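Local structure of polysaccharide biosynthesis protein CapD (Bacillus thuringiensis HD-771, 6BWC) at residues 45-49 / 60-64; 116-122 / 160-164; 184-188 / 247-251. The protein probably acts as an NADP(H)-dependent short-chain dehydrogenase-type dehydratase on UDP-N-acetylglucosamine, early in the biosynthesis of CMP-pseudaminic acid. The protein carries 2 engineered substitutions. One frame throughout, in Å; residues are numbered along the deposited sequence.

Interaction 1 (45-49 / 60-64)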
loop_
_atom_site.group_PDB
_atom_site.type_symbol
_atom_site.label_atom_id
_atom_site.label_comp_id
_atom_site.label_asym_id
_atom_site.label_seq_id
_atom_site.Cartn_x
_atom_site.Cartn_y
_atom_site.Cartn_z
ATOM N N GLN C 45 19.181 -19.843 7.431
ATOM C CA GLN C 45 18.414 -20.514 8.459
ATOM C C GLN C 45 18.649 -22.019 8.401
ATOM O O GLN C 45 18.813 -22.644 9.439
ATOM C CB GLN C 45 16.917 -20.181 8.349
ATOM C CG GLN C 45 16.568 -18.806 8.927
ATOM C CD GLN C 45 15.079 -18.588 9.131
ATOM O OE1 GLN C 45 14.290 -19.534 9.145
ATOM N NE2 GLN C 45 14.689 -17.333 9.278
ATOM N N PHE C 46 18.701 -22.584 7.193
ATOM C CA PHE C 46 18.994 -24.012 6.996
ATOM C C PHE C 46 20.350 -24.402 7.588
ATOM O O PHE C 46 20.441 -25.399 8.284
ATOM C CB PHE C 46 18.908 -24.385 5.503
ATOM C CG PHE C 46 19.314 -25.813 5.191
ATOM C CD1 PHE C 46 18.507 -26.884 5.575
ATOM C CD2 PHE C 46 20.503 -26.081 4.502
ATOM C CE1 PHE C 46 18.877 -28.192 5.286
ATOM C CE2 PHE C 46 20.880 -27.385 4.217
ATOM C CZ PHE C 46 20.063 -28.440 4.606
ATOM N N LEU C 47 21.391 -23.614 7.336
ATOM C CA LEU C 47 22.697 -23.886 7.940
ATOM C C LEU C 47 22.643 -23.868 9.471
ATOM O O LEU C 47 23.083 -24.823 10.102
ATOM C CB LEU C 47 23.741 -22.893 7.445
ATOM C CG LEU C 47 24.165 -23.059 5.983
ATOM C CD1 LEU C 47 25.122 -21.930 5.615
ATOM C CD2 LEU C 47 24.805 -24.423 5.714
ATOM N N LEU C 48 22.077 -22.795 10.035
ATOM C CA LEU C 48 21.894 -22.620 11.483
ATOM C C LEU C 48 21.108 -23.761 12.074
ATOM O O LEU C 48 21.565 -24.402 13.009
ATOM C CB LEU C 48 21.176 -21.298 11.795
ATOM C CG LEU C 48 20.924 -20.858 13.258
ATOM C CD1 LEU C 48 22.203 -20.795 14.075
ATOM C CD2 LEU C 48 20.240 -19.491 13.281
ATOM N N GLN C 49 19.933 -24.013 11.519
ATOM C CA GLN C 49 19.145 -25.206 11.857
ATOM C C GLN C 49 20.049 -26.459 12.031
ATOM O O GLN C 49 20.041 -27.129 13.060
ATOM C CB GLN C 49 18.107 -25.471 10.746
ATOM C CG GLN C 49 16.756 -26.004 11.207
ATOM C CD GLN C 49 15.590 -25.405 10.422
ATOM O OE1 GLN C 49 14.873 -26.106 9.719
ATOM N NE2 GLN C 49 15.406 -24.093 10.539
ATOM N N ARG C 60 12.983 -21.285 17.488
ATOM C CA ARG C 60 12.069 -21.304 16.340
ATOM C C ARG C 60 12.688 -20.545 15.169
ATOM O O ARG C 60 13.436 -19.609 15.379
ATOM C CB ARG C 60 10.725 -20.686 16.717
ATOM C CG ARG C 60 9.933 -21.408 17.821
ATOM C CD ARG C 60 9.410 -22.779 17.407
ATOM N NE ARG C 60 10.137 -23.823 18.118
ATOM C CZ ARG C 60 9.719 -24.474 19.205
ATOM N NH1 ARG C 60 8.515 -24.265 19.735
ATOM N NH2 ARG C 60 10.518 -25.374 19.773
ATOM N N TYR C 61 12.393 -20.953 13.938
ATOM C CA TYR C 61 13.021 -20.343 12.757
ATOM C C TYR C 61 11.996 -19.655 11.817
ATOM O O TYR C 61 11.429 -20.283 10.922
ATOM C CB TYR C 61 13.866 -21.397 12.031
ATOM C CG TYR C 61 15.028 -21.908 12.858
ATOM C CD1 TYR C 61 16.250 -21.273 12.829
ATOM C CD2 TYR C 61 14.894 -23.031 13.672
ATOM C CE1 TYR C 61 17.299 -21.726 13.595
ATOM C CE2 TYR C 61 15.945 -23.499 14.443
ATOM C CZ TYR C 61 17.148 -22.841 14.400
ATOM O OH TYR C 61 18.209 -23.275 15.156
ATOM N N LEU C 62 11.804 -18.350 12.032
ATOM C CA LEU C 62 10.838 -17.544 11.293
ATOM C C LEU C 62 11.468 -16.796 10.146
ATOM O O LEU C 62 12.143 -15.794 10.344
ATOM C CB LEU C 62 10.148 -16.524 12.205
ATOM C CG LEU C 62 8.879 -16.941 12.958
ATOM C CD1 LEU C 62 8.962 -18.366 13.484
ATOM C CD2 LEU C 62 8.658 -15.969 14.111
ATOM N N ILE C 63 11.202 -17.285 8.941
ATOM C CA ILE C 63 11.540 -16.585 7.717
ATOM C C ILE C 63 10.650 -15.357 7.591
ATOM O O ILE C 63 9.445 -15.425 7.851
ATOM C CB ILE C 63 11.345 -17.476 6.475
ATOM C CG1 ILE C 63 12.321 -18.667 6.494
ATOM C CG2 ILE C 63 11.507 -16.673 5.190
ATOM C CD1 ILE C 63 13.760 -18.322 6.166
ATOM N N GLY C 64 11.252 -14.240 7.195
ATOM C CA GLY C 64 10.568 -12.947 7.257
ATOM C C GLY C 64 11.448 -11.773 6.861
ATOM O O GLY C 64 12.687 -11.908 6.775
#
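Tyr-61 lays its ring between helix 42-51 and the strand it belongs to, and two neighbouring helix residues meet it from different directions. Gln-49 comes over one face: NE2 stands 3.1 Å above the ring plane, displaced toward the rim, and lies 3.2 Å from Tyr-61 CG. The two side chains run past each other in opposite senses, and the amide is tilted 48° from the ring, so NE2 alone sits over the face and the amide does not stack flat. Leu-48 approaches in the ring plane, with CD2 at 3.7 Å from Tyr-61 CE1. Its CG is anti to the backbone N (chi1 -177°), which turns the isobutyl group toward the ring edge. A branched apolar residue suits this place because it also packs on Val-37 of the adjacent strand. The phenol oxygen finds its partner in Asn-56, in the connection between helix and strand.

Farther toward the C-terminal end of the strand, Gln-45 reaches out with its chain extended beyond CG (chi2 -166°). Its amide end lies against Ile-63, CD and OE1 each 3.3 Å from Ile-63 CD1, while CG only skirts that methyl. NE2 gives a weak hydrogen bond to Leu-62 O, 3.2 Å long. Phe-93 of a second subunit packs on Gln-45, Gln-49 and Ile-63.

Helix and strand run antiparallel here, as befits the beta-alpha-beta unit 34-39, 42-51, 59-63 of a Rossmann fold, and Gly-64 beyond the strand touches NADP. The chemistry is that of glutamines whose amide ends lie against a ring and an isoleucine, while only one weak polar bond crosses the interface.

Interaction 2 (116-122 / 160-164)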
loop_
_atom_site.group_PDB
_atom_site.type_symbol
_atom_site.label_atom_id
_atom_site.label_comp_id
_atom_site.label_asym_id
_atom_site.label_seq_id
_atom_site.Cartn_x
_atom_site.Cartn_y
_atom_site.Cartn_z
ATOM N N ALA C 116 6.476 -3.537 18.231
ATOM C CA ALA C 116 6.885 -3.807 19.599
ATOM C C ALA C 116 5.950 -3.136 20.604
ATOM O O ALA C 116 5.585 -3.745 21.632
ATOM C CB ALA C 116 8.314 -3.345 19.795
ATOM N N ILE C 117 5.549 -1.896 20.296
ATOM C CA ILE C 117 4.511 -1.206 21.077
ATOM C C ILE C 117 3.197 -1.962 21.001
ATOM O O ILE C 117 2.573 -2.179 22.023
ATOM C CB ILE C 117 4.309 0.253 20.617
ATOM C CG1 ILE C 117 5.542 1.080 21.002
ATOM C CG2 ILE C 117 3.043 0.865 21.223
ATOM C CD1 ILE C 117 5.705 2.343 20.200
ATOM N N ALA C 118 2.801 -2.375 19.797
ATOM C CA ALA C 118 1.510 -3.050 19.580
ATOM C C ALA C 118 1.394 -4.388 20.318
ATOM O O ALA C 118 0.323 -4.699 20.819
ATOM C CB ALA C 118 1.229 -3.233 18.088
ATOM N N GLN C 119 2.487 -5.156 20.399
ATOM C CA GLN C 119 2.498 -6.459 21.105
ATOM C C GLN C 119 2.887 -6.396 22.596
ATOM O O GLN C 119 3.004 -7.445 23.267
ATOM C CB GLN C 119 3.401 -7.453 20.366
ATOM C CG GLN C 119 2.852 -7.842 19.007
ATOM C CD GLN C 119 1.809 -8.943 19.077
ATOM O OE1 GLN C 119 1.184 -9.162 20.119
ATOM N NE2 GLN C 119 1.641 -9.673 17.970
ATOM N N LYS C 120 3.074 -5.177 23.109
ATOM C CA LYS C 120 3.378 -4.939 24.519
ATOM C C LYS C 120 4.631 -5.701 24.965
ATOM O O LYS C 120 4.653 -6.340 26.018
ATOM C CB LYS C 120 2.169 -5.290 25.371
ATOM C CG LYS C 120 0.894 -4.698 24.806
ATOM C CD LYS C 120 -0.273 -4.779 25.783
ATOM C CE LYS C 120 -1.322 -3.710 25.486
ATOM N NZ LYS C 120 -1.867 -3.121 26.737
ATOM N N VAL C 121 5.648 -5.628 24.106
ATOM C CA VAL C 121 6.997 -6.113 24.372
ATOM C C VAL C 121 7.574 -5.345 25.575
ATOM O O VAL C 121 7.201 -4.198 25.817
ATOM C CB VAL C 121 7.857 -5.913 23.094
ATOM C CG1 VAL C 121 9.354 -5.958 23.358
ATOM C CG2 VAL C 121 7.464 -6.934 22.038
ATOM N N LYS C 122 8.478 -5.970 26.322
ATOM C CA LYS C 122 9.112 -5.303 27.461
ATOM C C LYS C 122 10.220 -4.319 27.040
ATOM O O LYS C 122 10.173 -3.145 27.426
ATOM C CB LYS C 122 9.620 -6.318 28.486
ATOM C CG LYS C 122 8.504 -7.207 29.010
ATOM C CD LYS C 122 8.757 -7.702 30.424
ATOM C CE LYS C 122 7.601 -8.552 30.935
ATOM N NZ LYS C 122 7.557 -9.907 30.293
ATOM N N SER C 160 2.741 3.179 26.944
ATOM C CA SER C 160 3.373 1.902 26.630
ATOM C C SER C 160 4.449 1.685 27.709
ATOM O O SER C 160 5.143 2.644 28.109
ATOM C CB SER C 160 3.952 1.925 25.192
ATOM O OG SER C 160 4.847 0.868 24.911
ATOM N N GLU C 161 4.532 0.454 28.221
ATOM C CA GLU C 161 5.607 0.062 29.111
ATOM C C GLU C 161 6.855 -0.321 28.330
ATOM O O GLU C 161 7.908 -0.474 28.942
ATOM C CB GLU C 161 5.189 -1.124 29.999
ATOM C CG GLU C 161 3.925 -0.930 30.828
ATOM C CD GLU C 161 3.935 0.311 31.743
ATOM O OE1 GLU C 161 2.831 0.682 32.206
ATOM O OE2 GLU C 161 5.000 0.932 32.024
ATOM N N THR C 162 6.735 -0.496 27.005
ATOM C CA THR C 162 7.853 -0.915 26.136
ATOM C C THR C 162 9.032 0.055 26.165
ATOM O O THR C 162 8.873 1.218 25.919
ATOM C CB THR C 162 7.421 -1.085 24.658
ATOM O OG1 THR C 162 6.428 -2.100 24.567
ATOM C CG2 THR C 162 8.591 -1.504 23.778
ATOM N N THR C 163 10.220 -0.463 26.397
ATOM C CA THR C 163 11.417 0.339 26.558
ATOM C C THR C 163 12.244 0.299 25.259
ATOM O O THR C 163 12.252 -0.721 24.590
ATOM C CB THR C 163 12.167 -0.190 27.791
ATOM O OG1 THR C 163 12.150 0.823 28.792
ATOM C CG2 THR C 163 13.624 -0.622 27.486
ATOM N N PHE C 164 12.934 1.380 24.896
ATOM C CA PHE C 164 13.815 1.350 23.718
ATOM C C PHE C 164 15.221 1.849 24.024
ATOM O O PHE C 164 15.391 2.842 24.716
ATOM C CB PHE C 164 13.229 2.191 22.605
ATOM C CG PHE C 164 11.858 1.755 22.171
ATOM C CD1 PHE C 164 11.709 0.764 21.208
ATOM C CD2 PHE C 164 10.715 2.349 22.721
ATOM C CE1 PHE C 164 10.442 0.366 20.801
ATOM C CE2 PHE C 164 9.452 1.964 22.326
ATOM C CZ PHE C 164 9.313 0.975 21.362
#
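Thr-162 drives its hydroxyl into the turn that follows helix 98-118, where OG1 donates to Val-121 O at 2.6 Å. With OG1 anti to its own carbonyl carbon (chi1 -62°), the hydroxyl faces that turn; it approaches the acceptor bent from the C=O direction and 21° out of the carbonyl plane. One residue on, Thr-163 N gives a 2.9 Å bond to Lys-122 O, so two successive carbonyls are used. These bonds lie at the entrances of strands 123-129 and 163-169, neighbours in the parallel sheet. Thr-162 N in turn donates to Ser-160 OG, 3.1 Å away, an ST turn that shapes the approach to the strand.

The tight part also includes Ile-117, which crosses Phe-164 at about a right angle and meets the ring at its edge, with CG1 3.8 Å from CZ. Ile-150 and Ala-153 of helix 138-156 also touch the phenylalanine. Ala-116 is a looser neighbour, its CB 4.4 Å from Phe-164 CE1; a small side chain fits here because Val-124 and Met-76 pack on it too.

Toward solvent the contact is looser and charged. Lys-120 ends the helix in a Schellman motif with positive phi (56°), and its side chain, like that of Glu-161, adds little to the interface. Lys-122 points away and pairs with Asp-80 in a salt bridge.

The Schellman bonds cap the helix-end carbonyls, whereas Thr-162 and Thr-163 satisfy those leading into strand 123-129; this pair of bonds fixes how strand 163-169 starts beside it, with Ile-117 and Ala-116 against Phe-164.

Interaction 3 (184-188 / 247-251)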
loop_
_atom_site.group_PDB
_atom_site.type_symbol
_atom_site.label_atom_id
_atom_site.label_comp_id
_atom_site.label_asym_id
_atom_site.label_seq_id
_atom_site.Cartn_x
_atom_site.Cartn_y
_atom_site.Cartn_z
ATOM N N GLU C 184 42.598 -12.513 4.443
ATOM C CA GLU C 184 42.951 -13.944 4.515
ATOM C C GLU C 184 42.722 -14.655 3.195
ATOM O O GLU C 184 43.590 -15.372 2.724
ATOM C CB GLU C 184 42.128 -14.671 5.584
ATOM C CG GLU C 184 42.402 -16.181 5.665
ATOM C CD GLU C 184 41.879 -16.840 6.939
ATOM O OE1 GLU C 184 40.739 -16.499 7.369
ATOM O OE2 GLU C 184 42.596 -17.715 7.497
ATOM N N ASN C 185 41.542 -14.434 2.616
ATOM C CA ASN C 185 41.048 -15.171 1.444
ATOM C C ASN C 185 41.643 -14.677 0.152
ATOM O O ASN C 185 41.947 -15.466 -0.755
ATOM C CB ASN C 185 39.518 -15.068 1.336
ATOM C CG ASN C 185 38.875 -16.383 0.990
ATOM O OD1 ASN C 185 39.107 -17.400 1.663
ATOM N ND2 ASN C 185 38.060 -16.384 -0.050
ATOM N N GLN C 186 41.764 -13.361 0.057
ATOM C CA GLN C 186 42.529 -12.736 -1.005
ATOM C C GLN C 186 43.950 -13.304 -1.025
ATOM O O GLN C 186 44.461 -13.614 -2.085
ATOM C CB GLN C 186 42.569 -11.202 -0.822
ATOM C CG GLN C 186 41.252 -10.482 -1.109
ATOM C CD GLN C 186 41.376 -8.959 -1.141
ATOM O OE1 GLN C 186 42.194 -8.370 -0.435
ATOM N NE2 GLN C 186 40.543 -8.315 -1.960
ATOM N N ILE C 187 44.574 -13.448 0.144
ATOM C CA ILE C 187 45.961 -13.925 0.217
ATOM C C ILE C 187 46.036 -15.361 -0.266
ATOM O O ILE C 187 46.897 -15.679 -1.078
ATOM C CB ILE C 187 46.573 -13.816 1.641
ATOM C CG1 ILE C 187 46.773 -12.334 2.050
ATOM C CG2 ILE C 187 47.917 -14.551 1.698
ATOM C CD1 ILE C 187 46.773 -12.056 3.547
ATOM N N LYS C 188 45.150 -16.207 0.262
ATOM C CA LYS C 188 44.979 -17.596 -0.184
ATOM C C LYS C 188 44.851 -17.743 -1.693
ATOM O O LYS C 188 45.595 -18.495 -2.312
ATOM C CB LYS C 188 43.690 -18.193 0.396
ATOM C CG LYS C 188 43.785 -18.771 1.790
ATOM C CD LYS C 188 42.647 -19.761 2.036
ATOM C CE LYS C 188 42.869 -20.504 3.333
ATOM N NZ LYS C 188 42.055 -21.723 3.532
ATOM N N VAL C 247 48.833 -15.162 7.646
ATOM C CA VAL C 247 48.087 -16.018 6.722
ATOM C C VAL C 247 49.078 -16.804 5.894
ATOM O O VAL C 247 48.806 -17.931 5.500
ATOM C CB VAL C 247 47.140 -15.201 5.831
ATOM C CG1 VAL C 247 46.553 -16.051 4.714
ATOM C CG2 VAL C 247 46.021 -14.600 6.670
ATOM N N THR C 248 50.222 -16.188 5.628
ATOM C CA THR C 248 51.340 -16.856 4.992
ATOM C C THR C 248 51.941 -17.901 5.930
ATOM O O THR C 248 52.237 -19.021 5.499
ATOM C CB THR C 248 52.406 -15.826 4.559
ATOM O OG1 THR C 248 51.819 -14.929 3.603
ATOM C CG2 THR C 248 53.656 -16.494 3.939
ATOM N N LYS C 249 52.130 -17.554 7.199
ATOM C CA LYS C 249 52.745 -18.501 8.120
ATOM C C LYS C 249 51.928 -19.801 8.119
ATOM O O LYS C 249 52.487 -20.862 7.872
ATOM C CB LYS C 249 52.927 -17.928 9.533
ATOM C CG LYS C 249 54.087 -18.588 10.275
ATOM C CD LYS C 249 53.949 -18.553 11.800
ATOM C CE LYS C 249 54.988 -19.438 12.494
ATOM N NZ LYS C 249 54.907 -20.895 12.155
ATOM N N LEU C 250 50.607 -19.697 8.301
ATOM C CA LEU C 250 49.702 -20.869 8.271
ATOM C C LEU C 250 49.764 -21.680 6.970
ATOM O O LEU C 250 50.262 -22.798 6.966
ATOM C CB LEU C 250 48.231 -20.480 8.533
ATOM C CG LEU C 250 47.670 -20.431 9.957
ATOM C CD1 LEU C 250 46.151 -20.275 9.859
ATOM C CD2 LEU C 250 48.050 -21.670 10.761
ATOM N N TYR C 251 49.279 -21.111 5.874
ATOM C CA TYR C 251 49.151 -21.860 4.614
ATOM C C TYR C 251 50.521 -22.066 3.908
ATOM O O TYR C 251 50.622 -22.824 2.932
ATOM C CB TYR C 251 48.061 -21.223 3.717
ATOM C CG TYR C 251 46.750 -21.009 4.477
ATOM C CD1 TYR C 251 46.056 -22.090 5.037
ATOM C CD2 TYR C 251 46.238 -19.728 4.682
ATOM C CE1 TYR C 251 44.882 -21.901 5.761
ATOM C CE2 TYR C 251 45.066 -19.519 5.407
ATOM C CZ TYR C 251 44.388 -20.606 5.960
ATOM O OH TYR C 251 43.204 -20.395 6.666
#
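The apolar part of the contact is carried by Val-247, which projects toward helix 179-190. Both its methyls touch both Ile-187 and Glu-184: CG1 lies 3.6 Å from Ile-187 CG2 and as near to Glu-184 O, while CG2 is closest to Glu-184 CA and CB. Leu-337 also packs on the valine. Beta-branched residues suit this place because their bulk lies close to the helix.

Polar contact falls to Tyr-251 and Glu-184. With CG anti to the backbone N (chi1 177°) and the chain extended beyond it, Glu-184 brings OE2 to the ring edge, 2.9 Å from Tyr-251 OH, the carboxylate turned 41° from the ring. Thr-338, the last residue modelled, bonds OE2 through its N, and the tyrosine hydroxyl lies within reach of both OE2 and Thr-338 O.

A cation-pi contact is the third kind. Lys-188 extends over one face of the tyrosine, NZ lying 4.0 Å from the ring centroid and off-centre, although its CE is modelled too close to be trusted in detail.

The two helices cross at -55°, each leading to a strand of the small parallel sheet 192-195/259-262, a helix-helix packing in the alpha/beta C-terminal part that extended short-chain dehydrogenases add to their Rossmann core.

How the interactions relate
From the N terminus the three contacts follow in series, and none encloses or crosses another. Interaction 1 closes a short loop, ten residues between its segments, linking helix 42-51 to strand 59-63 at one margin of the large sheet. Interaction 2 closes a longer loop, with 37 residues between its segments, that carries strand 123-129 and helix 138-156 and returns to the same sheet at strand 163-169; its centre is about 25 Å from that of interaction 1. Interaction 3 spans 58 residues and joins two helices in the C-terminal part, on the other side of the chain's centre from interaction 2 and about 48 Å from it, centre to centre.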